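Local structure of trypsin-resistant surface T6 protein (Streptococcus pyogenes serotype M6, 4P0D) at residues 152-166 and 310-322. The protein probably forms the polymerised backbone of the pilus on the cell surface, as a sortase substrate built of three domains. The protein carries 1 engineered substitution. Numbering follows the deposited sequence.
Sequences KKVTGTIDDVNKKTT and KEDSKIVYTYQIA
A beta hairpin, strands 158-160 and 163-165 joined by a type II' turn from Asp160 to Lys163, meets the chain where strand 307-316 runs on toward strand 320-327. Thr165 and Tyr317 form a single beta bridge. Tyr317 N gives a hydrogen bond to Lys164 O (2.8 Å), and Thr166 N gives one to Tyr317 O (2.8 Å). One water also links Lys164 N to Ile315 O.

Val316 packs against Thr157 and Thr166, the residues flanking the two hairpin strands, and against Val154. Its CG1 lies tight against Thr166 CG2 (3.4 Å) and also meets Thr157 CG2; its CG2 faces Val154 CG1. The Lys163 chain folds back beyond CB, which lays CD obliquely by Tyr317 CE2 at 3.4 Å. The Tyr319 hydroxyl donates to Asp160 OD2 (2.6 Å), nearly along the carboxylate C-O axis, with ring and carboxylate planes 83° apart. Trp394 N gives the same oxygen a second bond. Thr165 CG2 rests near this hydroxyl, while Thr165 OG1 donates to Ile158 O within the hairpin.

Toward the start of both segments, Lys152 N donates almost straight to Asp312 OD2 (2.8 Å, 171°), on the anti side and 29° out of the carboxylate plane. The folded Lys314 chain brings CD to 3.4 Å from Lys152 O. Lys152 NZ is covalently linked to Asn278 CG, an intramolecular isopeptide bond characteristic of Gram-positive pilins, and hydrogen-bonds to Asp196.

Strand 139-155 pairs with strand 171-179, and strand 307-316 with strand 276-285, which carries Asn278. The hairpin reaches Ser366, Ser367 and Asn393 in loops that follow strand 320-327 in the chain, and that strand continues between strands 359-361 and 470-479.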
# COMPACT_ATOMS: atom_id res chain seq x y z
N LYS A 152 -1.83 4.83 3.93
CA LYS A 152 -2.99 4.66 3.10
C LYS A 152 -4.28 4.73 3.91
O LYS A 152 -4.39 4.17 5.00
CB LYS A 152 -2.95 3.33 2.34
CG LYS A 152 -4.14 3.17 1.40
CD LYS A 152 -3.91 2.22 0.25
CE LYS A 152 -4.08 0.77 0.68
NZ LYS A 152 -4.43 -0.16 -0.43
N LYS A 153 -5.26 5.43 3.34
CA LYS A 153 -6.56 5.55 3.93
C LYS A 153 -7.63 5.15 2.92
O LYS A 153 -7.42 5.23 1.71
CB LYS A 153 -6.81 6.99 4.38
CG LYS A 153 -6.04 7.44 5.62
CD LYS A 153 -6.30 8.93 5.82
CE LYS A 153 -5.39 9.56 6.86
NZ LYS A 153 -6.01 9.57 8.22
N VAL A 154 -8.78 4.71 3.43
CA VAL A 154 -9.93 4.36 2.62
C VAL A 154 -11.19 5.00 3.19
O VAL A 154 -11.36 5.09 4.40
CB VAL A 154 -10.09 2.83 2.41
CG1 VAL A 154 -10.37 2.09 3.71
CG2 VAL A 154 -11.17 2.54 1.38
N THR A 155 -12.05 5.48 2.29
CA THR A 155 -13.36 5.97 2.69
C THR A 155 -14.39 5.39 1.74
O THR A 155 -14.03 4.78 0.74
CB THR A 155 -13.41 7.49 2.66
OG1 THR A 155 -13.10 7.96 1.34
CG2 THR A 155 -12.41 8.07 3.70
N GLY A 156 -15.67 5.54 2.09
CA GLY A 156 -16.76 4.93 1.32
C GLY A 156 -17.28 3.67 2.00
O GLY A 156 -18.23 3.03 1.52
N THR A 157 -16.63 3.32 3.11
CA THR A 157 -16.91 2.14 3.89
C THR A 157 -17.82 2.48 5.06
O THR A 157 -18.08 3.67 5.36
CB THR A 157 -15.59 1.57 4.48
OG1 THR A 157 -14.84 2.64 5.05
CG2 THR A 157 -14.73 0.87 3.40
N ILE A 158 -18.28 1.44 5.75
CA ILE A 158 -19.11 1.58 6.93
C ILE A 158 -18.34 1.02 8.12
O ILE A 158 -17.94 -0.14 8.09
CB ILE A 158 -20.42 0.78 6.77
CG1 ILE A 158 -21.22 1.27 5.56
CG2 ILE A 158 -21.24 0.82 8.05
CD1 ILE A 158 -21.79 2.66 5.73
N ASP A 159 -18.15 1.83 9.17
CA ASP A 159 -17.38 1.39 10.34
C ASP A 159 -18.17 0.38 11.16
O ASP A 159 -19.30 0.64 11.56
CB ASP A 159 -16.97 2.57 11.22
CG ASP A 159 -15.78 3.36 10.65
OD1 ASP A 159 -14.90 2.77 10.01
OD2 ASP A 159 -15.73 4.59 10.88
N ASP A 160 -17.55 -0.77 11.40
CA ASP A 160 -18.09 -1.80 12.27
C ASP A 160 -17.11 -1.98 13.43
O ASP A 160 -16.18 -2.78 13.34
CB ASP A 160 -18.24 -3.09 11.46
CG ASP A 160 -18.79 -4.24 12.28
OD1 ASP A 160 -19.30 -3.99 13.39
OD2 ASP A 160 -18.67 -5.39 11.82
N VAL A 161 -17.31 -1.21 14.51
CA VAL A 161 -16.33 -1.10 15.58
C VAL A 161 -15.00 -0.67 14.93
O VAL A 161 -14.96 0.38 14.27
CB VAL A 161 -16.27 -2.40 16.43
CG1 VAL A 161 -15.58 -2.17 17.78
CG2 VAL A 161 -17.68 -2.91 16.71
N ASN A 162 -13.94 -1.44 15.05
CA ASN A 162 -12.68 -1.09 14.39
C ASN A 162 -12.51 -1.73 13.00
O ASN A 162 -11.40 -1.76 12.48
CB ASN A 162 -11.50 -1.49 15.29
CG ASN A 162 -11.51 -2.96 15.62
OD1 ASN A 162 -12.51 -3.65 15.41
ND2 ASN A 162 -10.39 -3.46 16.13
N LYS A 163 -13.59 -2.25 12.42
CA LYS A 163 -13.52 -2.90 11.10
C LYS A 163 -14.18 -2.02 10.05
O LYS A 163 -15.33 -1.62 10.23
CB LYS A 163 -14.26 -4.23 11.13
CG LYS A 163 -13.74 -5.25 12.13
CD LYS A 163 -12.46 -5.91 11.64
CE LYS A 163 -12.03 -7.10 12.50
NZ LYS A 163 -12.16 -6.84 13.96
N LYS A 164 -13.49 -1.74 8.95
CA LYS A 164 -14.15 -1.07 7.84
C LYS A 164 -14.83 -2.10 6.94
O LYS A 164 -14.21 -3.04 6.49
CB LYS A 164 -13.17 -0.16 7.09
CG LYS A 164 -12.68 0.98 7.99
CD LYS A 164 -11.95 2.08 7.25
CE LYS A 164 -11.40 3.12 8.21
NZ LYS A 164 -12.46 3.97 8.84
N THR A 165 -16.13 -1.91 6.72
CA THR A 165 -16.93 -2.87 5.96
C THR A 165 -17.56 -2.23 4.71
O THR A 165 -17.70 -1.02 4.62
CB THR A 165 -18.05 -3.48 6.83
OG1 THR A 165 -19.07 -2.51 7.07
CG2 THR A 165 -17.50 -3.96 8.18
N THR A 166 -17.94 -3.06 3.77
CA THR A 166 -18.51 -2.58 2.52
C THR A 166 -19.47 -3.62 1.93
O THR A 166 -19.70 -4.70 2.51
CB THR A 166 -17.37 -2.27 1.52
OG1 THR A 166 -17.90 -1.57 0.38
CG2 THR A 166 -16.70 -3.53 1.08
N LYS A 310 8.80 1.24 2.14
CA LYS A 310 7.80 1.24 3.19
C LYS A 310 6.50 0.77 2.57
O LYS A 310 6.32 0.79 1.34
CB LYS A 310 7.62 2.65 3.76
CG LYS A 310 8.80 3.17 4.55
CD LYS A 310 8.98 2.43 5.87
CE LYS A 310 10.28 2.80 6.56
NZ LYS A 310 10.49 1.91 7.73
N GLU A 311 5.56 0.36 3.40
CA GLU A 311 4.29 -0.10 2.87
C GLU A 311 3.16 0.13 3.83
O GLU A 311 3.37 0.43 5.00
CB GLU A 311 4.37 -1.57 2.46
CG GLU A 311 4.85 -2.52 3.53
CD GLU A 311 4.83 -3.96 3.03
OE1 GLU A 311 3.90 -4.71 3.39
OE2 GLU A 311 5.72 -4.34 2.24
N ASP A 312 1.95 0.04 3.29
CA ASP A 312 0.73 0.15 4.07
C ASP A 312 -0.40 -0.56 3.33
O ASP A 312 -0.38 -0.67 2.10
CB ASP A 312 0.39 1.62 4.35
CG ASP A 312 -0.49 1.81 5.61
OD1 ASP A 312 -0.73 0.83 6.37
OD2 ASP A 312 -0.93 2.94 5.85
N SER A 313 -1.36 -1.03 4.11
CA SER A 313 -2.47 -1.82 3.62
C SER A 313 -3.71 -1.51 4.44
O SER A 313 -3.63 -1.24 5.65
CB SER A 313 -2.11 -3.30 3.74
OG SER A 313 -3.11 -4.12 3.16
N LYS A 314 -4.86 -1.50 3.78
CA LYS A 314 -6.15 -1.39 4.46
C LYS A 314 -6.96 -2.62 4.08
O LYS A 314 -6.98 -3.04 2.93
CB LYS A 314 -6.88 -0.11 4.07
CG LYS A 314 -6.16 1.19 4.47
CD LYS A 314 -6.02 1.39 5.98
CE LYS A 314 -7.35 1.34 6.71
NZ LYS A 314 -7.16 1.39 8.18
N ILE A 315 -7.61 -3.22 5.05
CA ILE A 315 -8.43 -4.40 4.78
C ILE A 315 -9.85 -3.93 4.90
O ILE A 315 -10.22 -3.23 5.87
CB ILE A 315 -8.15 -5.55 5.78
CG1 ILE A 315 -6.65 -5.80 5.91
CG2 ILE A 315 -8.86 -6.83 5.36
CD1 ILE A 315 -6.31 -6.69 7.10
N VAL A 316 -10.66 -4.30 3.93
CA VAL A 316 -12.07 -4.00 4.01
C VAL A 316 -12.83 -5.31 4.04
O VAL A 316 -12.48 -6.24 3.33
CB VAL A 316 -12.51 -3.08 2.86
CG1 VAL A 316 -13.99 -2.81 2.94
CG2 VAL A 316 -11.73 -1.76 2.93
N TYR A 317 -13.87 -5.35 4.86
CA TYR A 317 -14.61 -6.59 5.15
C TYR A 317 -16.03 -6.58 4.56
O TYR A 317 -16.64 -5.52 4.37
CB TYR A 317 -14.67 -6.79 6.65
CG TYR A 317 -13.31 -6.99 7.26
CD1 TYR A 317 -12.69 -8.24 7.22
CD2 TYR A 317 -12.61 -5.94 7.84
CE1 TYR A 317 -11.43 -8.44 7.76
CE2 TYR A 317 -11.35 -6.14 8.39
CZ TYR A 317 -10.78 -7.39 8.35
OH TYR A 317 -9.53 -7.58 8.87
N THR A 318 -16.55 -7.77 4.25
CA THR A 318 -17.96 -7.92 3.90
C THR A 318 -18.50 -9.14 4.63
O THR A 318 -17.73 -10.03 5.02
CB THR A 318 -18.19 -8.14 2.39
OG1 THR A 318 -17.77 -9.46 2.01
CG2 THR A 318 -17.41 -7.16 1.56
N TYR A 319 -19.82 -9.18 4.77
CA TYR A 319 -20.52 -10.32 5.35
C TYR A 319 -21.62 -10.77 4.40
O TYR A 319 -21.94 -10.08 3.42
CB TYR A 319 -21.18 -9.92 6.68
CG TYR A 319 -20.23 -9.17 7.61
CD1 TYR A 319 -19.13 -9.80 8.17
CD2 TYR A 319 -20.43 -7.82 7.89
CE1 TYR A 319 -18.25 -9.13 9.00
CE2 TYR A 319 -19.56 -7.13 8.73
CZ TYR A 319 -18.46 -7.78 9.27
OH TYR A 319 -17.59 -7.09 10.10
N GLN A 320 -22.23 -11.90 4.71
CA GLN A 320 -23.36 -12.37 3.95
C GLN A 320 -24.46 -12.84 4.88
O GLN A 320 -24.18 -13.31 5.98
CB GLN A 320 -22.95 -13.45 2.95
CG GLN A 320 -22.28 -14.66 3.56
CD GLN A 320 -21.64 -15.56 2.52
OE1 GLN A 320 -21.39 -15.15 1.39
NE2 GLN A 320 -21.37 -16.79 2.91
N ILE A 321 -25.69 -12.64 4.44
CA ILE A 321 -26.86 -13.00 5.21
C ILE A 321 -27.40 -14.34 4.73
O ILE A 321 -27.54 -14.57 3.54
CB ILE A 321 -27.95 -11.92 5.09
CG1 ILE A 321 -27.40 -10.57 5.56
CG2 ILE A 321 -29.18 -12.30 5.93
CD1 ILE A 321 -28.33 -9.42 5.33
N ALA A 322 -27.74 -15.19 5.70
CA ALA A 322 -28.28 -16.52 5.43
C ALA A 322 -29.48 -16.77 6.34
O ALA A 322 -29.58 -16.19 7.42
CB ALA A 322 -27.20 -17.58 5.67
O HOH W 1 -10.82 -2.59 8.43